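Side-chain contacts in putative phosphoglycolate phosphatase (Lactobacillus delbrueckii, PDB 2HI0), which probably removes the phosphate from 2-phosphoglycolate, as a hydrolase of the haloacid dehalogenase-like (HAD) superfamily: residues A6-M11 against D169-C174; T14-S19 against E145-G150; K120-K125 against K232-I237; K128-S133 against K176-P181; E205-W210 against P216-H221. All coordinates share one frame; numbering follows the deposited sequence.

Interaction 1. Residues A6-M11 against D169-C174; sequences AAIFDM and DMTSEC. With NA (sodium ion), chain C.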
# COMPACT_ATOMS: atom_id res chain seq x y z
N ALA A 6 7.34 15.71 -8.52
CA ALA A 6 6.28 15.09 -7.72
C ALA A 6 6.74 13.75 -7.19
O ALA A 6 7.36 13.00 -7.91
CB ALA A 6 4.98 14.93 -8.53
N ALA A 7 6.41 13.47 -5.92
CA ALA A 7 6.72 12.16 -5.28
C ALA A 7 5.38 11.63 -4.81
O ALA A 7 4.68 12.29 -4.05
CB ALA A 7 7.71 12.31 -4.07
N ILE A 8 5.04 10.46 -5.33
CA ILE A 8 3.76 9.79 -5.11
C ILE A 8 4.06 8.55 -4.29
O ILE A 8 4.81 7.66 -4.74
CB ILE A 8 3.11 9.42 -6.44
CG1 ILE A 8 2.97 10.63 -7.35
CG2 ILE A 8 1.72 8.82 -6.19
CD1 ILE A 8 2.51 10.21 -8.79
N PHE A 9 3.50 8.49 -3.08
CA PHE A 9 3.79 7.45 -2.10
C PHE A 9 2.61 6.48 -1.94
O PHE A 9 1.43 6.89 -1.87
CB PHE A 9 4.02 8.03 -0.71
CG PHE A 9 5.20 8.96 -0.62
CD1 PHE A 9 5.11 10.27 -1.04
CD2 PHE A 9 6.42 8.49 -0.18
CE1 PHE A 9 6.19 11.11 -0.95
CE2 PHE A 9 7.50 9.36 -0.08
CZ PHE A 9 7.38 10.64 -0.49
N ASP A 10 2.94 5.21 -1.84
CA ASP A 10 2.01 4.24 -1.21
C ASP A 10 1.93 4.54 0.31
O ASP A 10 2.75 5.30 0.85
CB ASP A 10 2.52 2.82 -1.42
CG ASP A 10 1.50 1.76 -1.03
OD1 ASP A 10 0.27 1.98 -1.14
OD2 ASP A 10 1.96 0.71 -0.58
N MSE A 11 0.91 4.04 0.98
CA MSE A 11 0.70 4.30 2.40
C MSE A 11 1.25 3.15 3.27
O MSE A 11 2.23 3.37 4.02
CB MSE A 11 -0.78 4.55 2.70
CG MSE A 11 -1.08 4.68 4.15
SE MSE A 11 -2.79 5.48 4.45
CE MSE A 11 -2.43 7.38 4.32
N ASP A 169 -5.19 3.82 -13.27
CA ASP A 169 -6.23 4.81 -13.15
C ASP A 169 -6.04 5.77 -11.96
O ASP A 169 -6.23 6.99 -12.08
CB ASP A 169 -7.59 4.12 -13.01
CG ASP A 169 -7.93 3.17 -14.15
OD1 ASP A 169 -7.09 2.34 -14.52
OD2 ASP A 169 -9.07 3.21 -14.66
N MSE A 170 -5.76 5.23 -10.79
CA MSE A 170 -5.68 6.11 -9.59
C MSE A 170 -4.50 7.06 -9.69
O MSE A 170 -4.59 8.21 -9.33
CB MSE A 170 -5.63 5.28 -8.33
CG MSE A 170 -6.80 4.30 -8.17
SE MSE A 170 -6.54 3.06 -6.68
CE MSE A 170 -6.87 4.35 -5.56
N THR A 171 -3.36 6.57 -10.16
CA THR A 171 -2.17 7.41 -10.33
C THR A 171 -2.39 8.44 -11.46
O THR A 171 -1.87 9.56 -11.39
CB THR A 171 -0.91 6.55 -10.55
OG1 THR A 171 -0.70 5.77 -9.34
CG2 THR A 171 0.35 7.42 -10.86
N SER A 172 -3.20 8.10 -12.47
CA SER A 172 -3.53 9.05 -13.53
C SER A 172 -4.41 10.20 -12.95
O SER A 172 -4.25 11.36 -13.35
CB SER A 172 -4.25 8.41 -14.69
OG SER A 172 -3.37 7.54 -15.42
N GLU A 173 -5.31 9.87 -12.01
CA GLU A 173 -6.09 10.87 -11.23
C GLU A 173 -5.17 11.85 -10.46
O GLU A 173 -5.47 13.05 -10.34
CB GLU A 173 -7.03 10.23 -10.19
CG GLU A 173 -8.34 9.58 -10.71
CD GLU A 173 -9.18 10.53 -11.54
OE1 GLU A 173 -9.53 11.62 -11.02
OE2 GLU A 173 -9.47 10.19 -12.70
N CYS A 174 -4.12 11.30 -9.87
CA CYS A 174 -3.09 12.08 -9.19
C CYS A 174 -2.29 13.00 -10.15
O CYS A 174 -2.12 14.20 -9.91
CB CYS A 174 -2.19 11.13 -8.44
SG CYS A 174 -0.86 11.95 -7.60
NA NA C . 2.24 -1.02 0.57
O HOH W 1 2.21 -2.16 -1.86
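Ile8 meets Thr171 and Cys174 in a buried, wholly apolar strand-to-helix contact at the centre of the Rossmann-like HAD core, where helix 169-178 lies against the parallel sheet over strand 6-9. The evidence is geometric: no hydrogen bond joins the segments, and their closest CA pair, Ile8 and Thr171, is 8.3 Å apart, so side chains alone bridge the gap. Ile8 has CG1 anti to its carbonyl carbon (chi1 -55°) and CD1 extended beyond it (chi2 171°), which sends the methyl end to the helix. There it touches both residues on successive turns: CD1 of Ile8 lies 4.1 Å from CG2 of Thr171 and 4.0 Å from SG of Cys174. The same helix face also covers strand 128-133 through Thr171 on Val132 and Cys174 on Ala130.

Just past the strand's end the chemistry changes. Asp10, the first aspartate of what appears to be the DxDx(T/V) motif of the HAD family, divides its carboxylate between two partners. OD1 forms a salt bridge with Lys165, while Asp10 OD2 binds the sodium ion at 2.1 Å, and Asp12 and Asp190 complete the protein ligands; a water oxygen sits 2.7 Å from the sodium ion.

Interaction 2. Residues T14-S19 against E145-G150; sequences TILDTS and EELFPG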
# COMPACT_ATOMS: atom_id res chain seq x y z
N THR A 14 5.09 2.01 3.87
CA THR A 14 5.87 2.99 3.16
C THR A 14 5.92 4.25 4.00
O THR A 14 6.97 4.62 4.52
CB THR A 14 5.32 3.25 1.73
OG1 THR A 14 5.26 1.99 1.02
CG2 THR A 14 6.19 4.18 1.00
N ILE A 15 4.78 4.93 4.16
CA ILE A 15 4.77 6.10 5.03
C ILE A 15 4.16 5.87 6.43
O ILE A 15 4.52 6.54 7.37
CB ILE A 15 4.16 7.33 4.35
CG1 ILE A 15 2.65 7.14 4.06
CG2 ILE A 15 5.00 7.72 3.09
CD1 ILE A 15 1.95 8.42 3.46
N LEU A 16 3.28 4.87 6.52
CA LEU A 16 2.57 4.52 7.75
C LEU A 16 2.83 3.05 8.13
O LEU A 16 2.73 2.15 7.29
CB LEU A 16 1.06 4.75 7.64
CG LEU A 16 0.65 6.23 7.68
CD1 LEU A 16 -0.85 6.33 7.63
CD2 LEU A 16 1.13 6.94 8.95
N ASP A 17 3.10 2.85 9.42
CA ASP A 17 3.36 1.56 10.03
C ASP A 17 1.97 1.01 10.45
O ASP A 17 1.47 1.28 11.55
CB ASP A 17 4.27 1.80 11.22
CG ASP A 17 4.77 0.55 11.86
OD1 ASP A 17 4.25 -0.55 11.57
OD2 ASP A 17 5.69 0.74 12.68
N THR A 18 1.35 0.25 9.53
CA THR A 18 -0.07 -0.16 9.66
C THR A 18 -0.31 -1.62 10.01
O THR A 18 -1.47 -2.03 10.21
CB THR A 18 -0.80 0.10 8.30
OG1 THR A 18 -0.08 -0.52 7.27
CG2 THR A 18 -0.92 1.60 7.96
N SER A 19 0.76 -2.45 9.99
CA SER A 19 0.53 -3.90 10.05
C SER A 19 -0.14 -4.36 11.34
O SER A 19 -0.95 -5.25 11.30
CB SER A 19 1.83 -4.64 9.83
OG SER A 19 2.86 -4.19 10.68
N GLU A 145 -5.55 13.02 7.12
CA GLU A 145 -6.03 14.21 7.83
C GLU A 145 -5.49 14.27 9.25
O GLU A 145 -5.16 15.35 9.73
CB GLU A 145 -7.57 14.26 7.86
CG GLU A 145 -8.18 15.41 8.72
N GLU A 146 -5.38 13.12 9.89
CA GLU A 146 -4.98 13.07 11.28
C GLU A 146 -3.49 13.07 11.45
O GLU A 146 -2.99 13.75 12.36
CB GLU A 146 -5.55 11.85 12.00
CG GLU A 146 -7.10 11.88 12.14
CD GLU A 146 -7.63 13.20 12.74
OE1 GLU A 146 -7.19 13.60 13.86
OE2 GLU A 146 -8.48 13.85 12.08
N LEU A 147 -2.77 12.36 10.59
CA LEU A 147 -1.31 12.20 10.76
C LEU A 147 -0.48 13.07 9.80
O LEU A 147 0.69 13.34 10.10
CB LEU A 147 -0.92 10.73 10.63
CG LEU A 147 -1.63 9.74 11.55
CD1 LEU A 147 -1.27 8.29 11.24
CD2 LEU A 147 -1.32 10.04 13.02
N PHE A 148 -1.06 13.52 8.68
CA PHE A 148 -0.32 14.37 7.74
C PHE A 148 -1.11 15.58 7.23
O PHE A 148 -1.18 15.83 6.02
CB PHE A 148 0.11 13.54 6.52
CG PHE A 148 0.92 12.33 6.83
CD1 PHE A 148 2.30 12.41 6.97
CD2 PHE A 148 0.33 11.07 6.83
CE1 PHE A 148 3.04 11.24 7.18
CE2 PHE A 148 1.07 9.92 7.03
CZ PHE A 148 2.41 10.01 7.21
N PRO A 149 -1.72 16.35 8.14
CA PRO A 149 -2.54 17.49 7.70
C PRO A 149 -1.71 18.55 6.98
O PRO A 149 -0.61 18.90 7.43
CB PRO A 149 -3.13 18.04 9.00
CG PRO A 149 -2.23 17.53 10.08
CD PRO A 149 -1.65 16.24 9.61
N GLY A 150 -2.21 19.01 5.84
CA GLY A 150 -1.48 19.98 5.02
C GLY A 150 -0.24 19.52 4.25
O GLY A 150 0.37 20.33 3.55
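Leu16 and Leu147 make the aliphatic half of this contact, their chains crossing at a slant so that Leu16 CD2 reaches Leu147 CD1 at 3.6 Å; the second methyl, Leu16 CD1, is 4.1 Å from that same Leu147 CD1. The other half is aliphatic against aromatic. Leu16 runs past Phe148 in the opposite direction, with Leu16 CD2 3.5 Å from Phe148 CE2 and Leu16 CG in the ring plane at its edge. Ile15 CD1 comes to the same CE2 of Phe148 obliquely, at 4.0 Å. An alanine in place of Leu16 would probably leave Leu147 CD1 without its methyl partners across the contact and Phe148 CE2 with Ile15 CD1 alone, opening a gap between the segments.

In the fold, 14-19 begins with Thr14, the last residue of what appears to be the HAD signature, and strand 16-17 pairs antiparallel with strand 110-111, the arrangement expected where a helical cap is inserted between the two arms of a hairpin. Phe148 is the first residue beyond helix 137-147, and Ile115 and Leu116 of helix 115-124 also touch it.

Among polar groups, Thr18 OG1 hydrogen-bonds to Asp12 OD1, and Trp210 NE1 makes a hydrogen bond to Thr14 O.

Interaction 3. Residues K120-K125 against K232-I237; sequences KNLRQK and KLEEAI. With EDO (1,2-ethanediol), chain K.
Asn121 and Glu234 supply the polar part of this contact through one hydrogen bond, from Asn121 ND2 to Glu234 OE1 at 2.8 Å. It is almost straight, with an N-H...O angle of 171°. The acceptor lies practically in the amide plane, and the donor arrives on the syn side of OE1, only slightly out of the carboxylate plane. Even so, the amide and carboxylate planes are steeply inclined to each other, and the side chains cross at roughly a right angle. Glu234 gets there with CG anti to its backbone N (chi1 -174°) and an extended chain. A second donor shares the same oxygen: O2 of a 1,2-ethanediol molecule, probably from the crystallisation liquor, is 2.6 Å from Glu234 OE1.

Helices 115-124 and 230-238 are neighbours on one face of the Rossmann-like sheet. Their segments 120-124 and 232-237 run nearly parallel, at 21°, with axes 11.0 Å apart. That spacing is filled by side chains, and the polar pair lies toward the outer surface while the apolar pair faces the sheet.

The apolar part is carried by Leu122 and Ile237, which meet crosswise and branch to branch. Leu122 CD2 touches Ile237 CG2 at 3.8 Å, and Leu122 CD1 touches Ile237 CD1, also at 3.8 Å. The CG methylene of Glu234 adds a looser contact of 4.2 Å to Leu122 CD2. Below this pair Leu122 also touches Leu129 of strand 128-133, and Ile237 touches Ile206 of strand 204-208.

A salt bridge within helix 230-238 joins Lys232 NZ to Glu235 OE2 at 3.1 Å.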
# COMPACT_ATOMS: atom_id res chain seq x y z
N LYS A 120 8.36 17.29 5.29
CA LYS A 120 8.69 18.69 5.53
C LYS A 120 9.81 19.13 4.60
O LYS A 120 9.75 20.22 4.00
CB LYS A 120 9.10 18.84 7.00
CG LYS A 120 9.51 20.23 7.44
CD LYS A 120 9.69 20.29 8.97
N ASN A 121 10.85 18.29 4.49
CA ASN A 121 12.04 18.64 3.74
C ASN A 121 11.72 18.67 2.26
O ASN A 121 12.17 19.56 1.53
CB ASN A 121 13.16 17.63 3.98
CG ASN A 121 13.77 17.71 5.39
OD1 ASN A 121 13.49 18.65 6.15
ND2 ASN A 121 14.56 16.70 5.74
N LEU A 122 10.94 17.69 1.78
CA LEU A 122 10.62 17.68 0.33
C LEU A 122 9.77 18.89 -0.06
O LEU A 122 9.96 19.48 -1.13
CB LEU A 122 9.95 16.37 -0.07
CG LEU A 122 10.80 15.08 -0.03
CD1 LEU A 122 9.86 13.92 -0.29
CD2 LEU A 122 11.98 15.07 -1.00
N ARG A 123 8.80 19.27 0.77
CA ARG A 123 7.94 20.41 0.46
C ARG A 123 8.81 21.66 0.44
O ARG A 123 8.63 22.52 -0.42
CB ARG A 123 6.82 20.56 1.48
CG ARG A 123 5.84 19.41 1.47
CD ARG A 123 4.91 19.45 2.68
NE ARG A 123 4.32 20.79 2.84
CZ ARG A 123 3.37 21.29 2.06
NH1 ARG A 123 2.85 20.57 1.04
NH2 ARG A 123 2.90 22.51 2.30
N GLN A 124 9.79 21.74 1.34
CA GLN A 124 10.71 22.91 1.38
C GLN A 124 11.52 23.01 0.08
O GLN A 124 11.90 24.12 -0.32
CB GLN A 124 11.64 22.87 2.60
N LYS A 125 11.82 21.88 -0.56
CA LYS A 125 12.57 21.83 -1.82
C LYS A 125 11.66 21.93 -3.04
O LYS A 125 12.15 21.87 -4.16
CB LYS A 125 13.39 20.56 -1.90
CG LYS A 125 14.47 20.36 -0.81
CD LYS A 125 15.76 21.08 -1.20
CE LYS A 125 16.82 21.04 -0.10
N LYS A 232 17.90 8.41 3.14
CA LYS A 232 18.29 7.86 1.84
C LYS A 232 17.18 7.99 0.79
O LYS A 232 17.43 8.27 -0.36
CB LYS A 232 18.77 6.42 1.97
CG LYS A 232 20.13 6.28 2.70
CD LYS A 232 21.09 7.50 2.44
CE LYS A 232 22.29 7.57 3.41
NZ LYS A 232 22.61 8.99 3.84
N LEU A 233 15.95 7.86 1.24
CA LEU A 233 14.79 8.06 0.38
C LEU A 233 14.73 9.51 -0.07
O LEU A 233 14.51 9.76 -1.27
CB LEU A 233 13.50 7.64 1.11
CG LEU A 233 12.18 7.92 0.40
CD1 LEU A 233 12.20 7.33 -1.01
CD2 LEU A 233 11.01 7.38 1.22
N GLU A 234 14.98 10.46 0.86
CA GLU A 234 15.06 11.89 0.47
C GLU A 234 16.15 12.10 -0.62
O GLU A 234 15.93 12.77 -1.65
CB GLU A 234 15.39 12.76 1.69
CG GLU A 234 15.35 14.27 1.41
CD GLU A 234 15.53 15.15 2.63
OE1 GLU A 234 15.02 14.82 3.73
OE2 GLU A 234 16.15 16.22 2.46
N GLU A 235 17.32 11.54 -0.40
CA GLU A 235 18.40 11.66 -1.37
C GLU A 235 18.03 11.07 -2.73
O GLU A 235 18.35 11.64 -3.78
CB GLU A 235 19.68 11.02 -0.81
CG GLU A 235 20.18 11.75 0.44
CD GLU A 235 21.34 11.05 1.11
OE1 GLU A 235 21.93 10.14 0.48
OE2 GLU A 235 21.66 11.43 2.26
N ALA A 236 17.30 9.94 -2.72
CA ALA A 236 16.85 9.29 -3.96
C ALA A 236 15.86 10.18 -4.70
O ALA A 236 15.91 10.30 -5.95
CB ALA A 236 16.23 7.95 -3.67
N ILE A 237 14.97 10.83 -3.96
CA ILE A 237 13.95 11.66 -4.59
C ILE A 237 14.61 12.93 -5.16
O ILE A 237 14.22 13.39 -6.23
CB ILE A 237 12.77 11.99 -3.63
CG1 ILE A 237 11.95 10.74 -3.32
CG2 ILE A 237 11.87 13.10 -4.22
CD1 ILE A 237 11.07 10.83 -2.10
C1 EDO K . 14.59 11.99 7.52
O1 EDO K . 15.36 12.72 8.48
C2 EDO K . 14.38 12.88 6.30
O2 EDO K . 15.59 13.07 5.57

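Interaction 4. Residues K128-S133 against K176-P181; sequences KLAVVS and KVLGVP
Lys128 NZ donates to the backbone oxygen of Leu178 at 3.0 Å, the one hydrogen bond between these segments. The nitrogen lies in the carbonyl plane on a lone pair of that oxygen, with a C=O...N angle of 138°. Lys128 reaches it as an extended chain that bends only in its last torsion (chi4 -145°), which turns NZ toward the carbonyl.

Along the way the aliphatic shaft does apolar work. Lys128 CD lies 4.2 Å from Leu178 CB and 4.0 Å from Val180 CG2, the lysine and valine chains lying alongside but pointing opposite ways. Two positions along the strand, past Leu129, which points away, Ala130 CB meets Leu178 CD1 at 4.2 Å. Leu178 also rests on Ala6 of the adjoining strand, so its side chain fills the angle between the end of helix 169-178 and two strands of the Rossmann-like HAD sheet.

Gly179 ends the helix with a positive phi of 74°, a value that suits glycine, and the chain then turns so that Val180 faces the lysine shaft. A methionine in place of Lys128 would probably leave the Leu178 carbonyl without its lysine donor and the helix end without a nearby positive charge.

A cationic group beside a carbonyl of the last helical residue is electrostatically sensible: the C-terminal end of a helix carries partial negative charge, which the ammonium would be expected to offset.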
# COMPACT_ATOMS: atom_id res chain seq x y z
N LYS A 128 6.12 18.34 -5.10
CA LYS A 128 4.71 18.07 -4.82
C LYS A 128 4.58 16.65 -4.27
O LYS A 128 5.26 15.75 -4.75
CB LYS A 128 3.90 18.21 -6.11
CG LYS A 128 3.85 19.59 -6.68
CD LYS A 128 2.82 19.72 -7.76
CE LYS A 128 2.68 21.16 -8.23
NZ LYS A 128 1.24 21.40 -8.58
N LEU A 129 3.70 16.45 -3.28
CA LEU A 129 3.60 15.18 -2.58
C LEU A 129 2.18 14.65 -2.67
O LEU A 129 1.22 15.36 -2.55
CB LEU A 129 3.99 15.29 -1.12
CG LEU A 129 5.33 15.95 -0.74
CD1 LEU A 129 5.40 16.06 0.83
CD2 LEU A 129 6.55 15.18 -1.34
N ALA A 130 2.06 13.35 -2.91
CA ALA A 130 0.76 12.65 -3.03
C ALA A 130 0.83 11.26 -2.42
O ALA A 130 1.91 10.70 -2.24
CB ALA A 130 0.31 12.57 -4.50
N VAL A 131 -0.35 10.75 -2.07
CA VAL A 131 -0.56 9.37 -1.61
C VAL A 131 -1.56 8.72 -2.56
O VAL A 131 -2.61 9.29 -2.84
CB VAL A 131 -1.14 9.30 -0.20
CG1 VAL A 131 -1.42 7.78 0.21
CG2 VAL A 131 -0.25 10.00 0.78
N VAL A 132 -1.18 7.57 -3.08
CA VAL A 132 -2.07 6.73 -3.90
C VAL A 132 -1.89 5.31 -3.37
O VAL A 132 -0.80 4.72 -3.46
CB VAL A 132 -1.78 6.86 -5.40
CG1 VAL A 132 -2.67 5.88 -6.20
CG2 VAL A 132 -1.99 8.30 -5.85
N SER A 133 -2.95 4.76 -2.81
CA SER A 133 -2.89 3.53 -1.98
C SER A 133 -4.08 2.60 -2.32
O SER A 133 -5.19 3.06 -2.61
CB SER A 133 -2.96 3.96 -0.52
OG SER A 133 -3.14 2.89 0.38
N LYS A 176 -3.08 14.07 -13.10
CA LYS A 176 -4.00 15.10 -13.57
C LYS A 176 -4.06 16.26 -12.58
O LYS A 176 -3.85 17.41 -12.97
CB LYS A 176 -5.34 14.43 -13.85
CG LYS A 176 -6.51 15.23 -14.21
CD LYS A 176 -7.59 14.18 -14.70
CE LYS A 176 -8.92 14.27 -13.96
NZ LYS A 176 -9.77 13.03 -14.11
N VAL A 177 -4.23 15.95 -11.29
CA VAL A 177 -4.36 17.02 -10.31
C VAL A 177 -3.01 17.78 -10.12
O VAL A 177 -2.98 19.01 -10.01
CB VAL A 177 -4.86 16.46 -8.96
CG1 VAL A 177 -4.78 17.54 -7.80
CG2 VAL A 177 -6.29 15.95 -9.15
N LEU A 178 -1.92 17.05 -10.02
CA LEU A 178 -0.61 17.65 -9.74
C LEU A 178 -0.15 18.46 -10.95
O LEU A 178 0.56 19.44 -10.79
CB LEU A 178 0.49 16.64 -9.40
CG LEU A 178 0.26 15.89 -8.09
CD1 LEU A 178 1.49 15.04 -7.68
CD2 LEU A 178 -0.13 16.77 -6.94
N GLY A 179 -0.50 18.04 -12.15
CA GLY A 179 -0.08 18.77 -13.35
C GLY A 179 1.39 18.61 -13.74
O GLY A 179 1.93 19.42 -14.50
N VAL A 180 2.03 17.55 -13.23
CA VAL A 180 3.46 17.28 -13.48
C VAL A 180 3.59 16.19 -14.54
O VAL A 180 2.86 15.19 -14.50
CB VAL A 180 4.17 16.85 -12.14
CG1 VAL A 180 5.61 16.54 -12.38
CG2 VAL A 180 4.03 17.95 -11.13
N PRO A 181 4.51 16.38 -15.51
CA PRO A 181 4.73 15.34 -16.50
C PRO A 181 5.19 14.05 -15.83
O PRO A 181 5.92 14.07 -14.82
CB PRO A 181 5.84 15.93 -17.40
CG PRO A 181 5.74 17.41 -17.21
CD PRO A 181 5.34 17.57 -15.76

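Interaction 5. Residues E205-W210 against P216-H221; sequences EIAVNW and PFLQKH
Ala207, and after it Val208, are the strand residues that Leu218 touches, the first through its side chain and the second through its backbone. Just before them Ile206 packs on Leu233, Ala236 and Ile237 of helix 230-238, whereas Ala207 CB points at helix 215-220 and comes 4.3 Å from Leu218 CD1. Nearer still, at 3.6 Å, the same Leu218 CD1 lies against Val208 O, so a methyl packs on a peptide oxygen. Leu218 delivers that methyl with CG anti to its carbonyl carbon (chi1 -68°) and the chain extended beyond. Val208 itself directs its side chain away from helix 215-220.

Such alternation is that of any extended strand; here the strand belongs to the beta-alpha-beta unit of strand 204-208, helix 215-220 and the parallel strand 226-227. The helix covers one face of the Rossmann-like sheet, and helix 230-238 lies on the other.

Past the strand, Trp210 folds back so that Val208 CB lies 3.4 Å above its indole plane, offset toward the rim.

Across from the strand, at the end of helix 215-220, Phe217 and His221 are joined within the segment. His221 ND1 donates to Phe217 O at 3.2 Å with an N-H...O angle of 148°; the oxygen is in the imidazole plane, though the donor is tilted well out of the carbonyl plane. Phe217 O also accepts His221 N at 3.0 Å, and His221 ND1 sits over the centre of the Phe217 ring, 3.4 Å above it.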
# COMPACT_ATOMS: atom_id res chain seq x y z
N GLU A 205 10.41 4.48 -10.19
CA GLU A 205 10.01 3.92 -8.88
C GLU A 205 11.20 3.76 -7.93
O GLU A 205 12.30 3.41 -8.34
CB GLU A 205 9.28 2.55 -9.05
CG GLU A 205 8.36 2.14 -7.90
CD GLU A 205 8.93 1.09 -6.91
OE1 GLU A 205 10.11 0.64 -6.99
OE2 GLU A 205 8.11 0.71 -6.02
N ILE A 206 10.96 4.05 -6.66
CA ILE A 206 11.89 3.80 -5.58
C ILE A 206 11.19 2.83 -4.63
O ILE A 206 9.98 3.01 -4.31
CB ILE A 206 12.24 5.13 -4.85
CG1 ILE A 206 12.94 6.11 -5.78
CG2 ILE A 206 13.05 4.85 -3.58
CD1 ILE A 206 12.95 7.56 -5.21
N ALA A 207 11.92 1.79 -4.24
CA ALA A 207 11.42 0.79 -3.30
C ALA A 207 12.02 1.00 -1.91
O ALA A 207 13.18 1.35 -1.79
CB ALA A 207 11.72 -0.68 -3.81
N VAL A 208 11.23 0.81 -0.86
CA VAL A 208 11.68 0.95 0.52
C VAL A 208 11.72 -0.46 1.14
O VAL A 208 10.92 -1.32 0.78
CB VAL A 208 10.78 1.95 1.33
CG1 VAL A 208 10.69 3.26 0.53
CG2 VAL A 208 9.37 1.37 1.66
N ASN A 209 12.64 -0.68 2.07
CA ASN A 209 12.82 -2.02 2.66
C ASN A 209 12.15 -2.18 4.04
O ASN A 209 12.31 -3.21 4.70
CB ASN A 209 14.32 -2.38 2.74
CG ASN A 209 14.98 -1.85 4.01
OD1 ASN A 209 14.60 -0.83 4.54
ND2 ASN A 209 15.96 -2.59 4.51
N TRP A 210 11.44 -1.15 4.49
CA TRP A 210 10.87 -1.18 5.84
C TRP A 210 9.39 -1.56 5.82
O TRP A 210 8.72 -1.46 6.88
CB TRP A 210 11.11 0.14 6.58
CG TRP A 210 10.61 1.35 5.91
CD1 TRP A 210 9.34 1.83 5.95
CD2 TRP A 210 11.38 2.27 5.14
NE1 TRP A 210 9.25 2.98 5.21
CE2 TRP A 210 10.50 3.29 4.73
CE3 TRP A 210 12.72 2.31 4.71
CZ2 TRP A 210 10.94 4.35 3.94
CZ3 TRP A 210 13.14 3.34 4.00
CH2 TRP A 210 12.26 4.36 3.58
N PRO A 216 15.19 -9.47 -0.94
CA PRO A 216 15.28 -10.45 -2.03
C PRO A 216 14.01 -10.58 -2.87
O PRO A 216 14.07 -10.77 -4.09
CB PRO A 216 15.55 -11.76 -1.30
CG PRO A 216 16.06 -11.38 0.03
CD PRO A 216 15.48 -10.07 0.37
N PHE A 217 12.85 -10.42 -2.24
CA PHE A 217 11.58 -10.39 -2.98
C PHE A 217 11.52 -9.20 -3.92
O PHE A 217 11.20 -9.32 -5.09
CB PHE A 217 10.42 -10.40 -2.01
CG PHE A 217 9.07 -10.42 -2.67
CD1 PHE A 217 8.53 -9.26 -3.19
CD2 PHE A 217 8.37 -11.61 -2.81
CE1 PHE A 217 7.29 -9.28 -3.78
CE2 PHE A 217 7.12 -11.66 -3.41
CZ PHE A 217 6.59 -10.47 -3.91
N LEU A 218 11.83 -8.01 -3.40
CA LEU A 218 11.76 -6.83 -4.24
C LEU A 218 12.69 -6.91 -5.43
O LEU A 218 12.35 -6.48 -6.53
CB LEU A 218 12.02 -5.57 -3.41
CG LEU A 218 10.93 -5.24 -2.37
CD1 LEU A 218 11.42 -4.20 -1.36
CD2 LEU A 218 9.67 -4.76 -3.05
N GLN A 219 13.90 -7.39 -5.20
CA GLN A 219 14.85 -7.59 -6.28
C GLN A 219 14.34 -8.57 -7.33
O GLN A 219 14.45 -8.31 -8.52
CB GLN A 219 16.20 -8.03 -5.72
CG GLN A 219 16.86 -6.94 -4.91
CD GLN A 219 18.19 -7.35 -4.32
OE1 GLN A 219 18.30 -8.39 -3.69
NE2 GLN A 219 19.19 -6.51 -4.49
N LYS A 220 13.78 -9.69 -6.89
CA LYS A 220 13.19 -10.69 -7.78
C LYS A 220 12.09 -10.09 -8.64
O LYS A 220 11.91 -10.48 -9.79
CB LYS A 220 12.63 -11.83 -6.93
CG LYS A 220 11.97 -12.95 -7.71
CD LYS A 220 11.59 -14.11 -6.78
CE LYS A 220 10.62 -13.67 -5.66
N HIS A 221 11.35 -9.14 -8.07
CA HIS A 221 10.19 -8.53 -8.72
C HIS A 221 10.45 -7.23 -9.46
O HIS A 221 9.53 -6.52 -9.82
CB HIS A 221 9.07 -8.40 -7.67
CG HIS A 221 8.33 -9.67 -7.48
ND1 HIS A 221 8.76 -10.66 -6.62
CD2 HIS A 221 7.26 -10.17 -8.13
CE1 HIS A 221 7.93 -11.69 -6.70
NE2 HIS A 221 7.01 -11.41 -7.61

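In the fold
Interactions 1 and 4 are the closest pair, with centres about 5 Å apart: both use helix 169-178 over adjacent strands, joined where Ala7 N meets Lys128 O at 2.8 Å. Interaction 3 lies on the other sheet face, about 17 Å from interaction 1 between centres; Phe9 CZ reaches Ile237 CD1 at 4.0 Å. Interaction 2 continues from the metal site through Met11 O and Leu16 N, 3.1 Å apart, and meets interaction 5 where Trp210 NE1 lies 2.9 Å from Thr14 O. Asp10 of interaction 1 binds the sodium ion directly, whereas the side chains of Val208 and Ile15 stay about 8 and 9 Å from it.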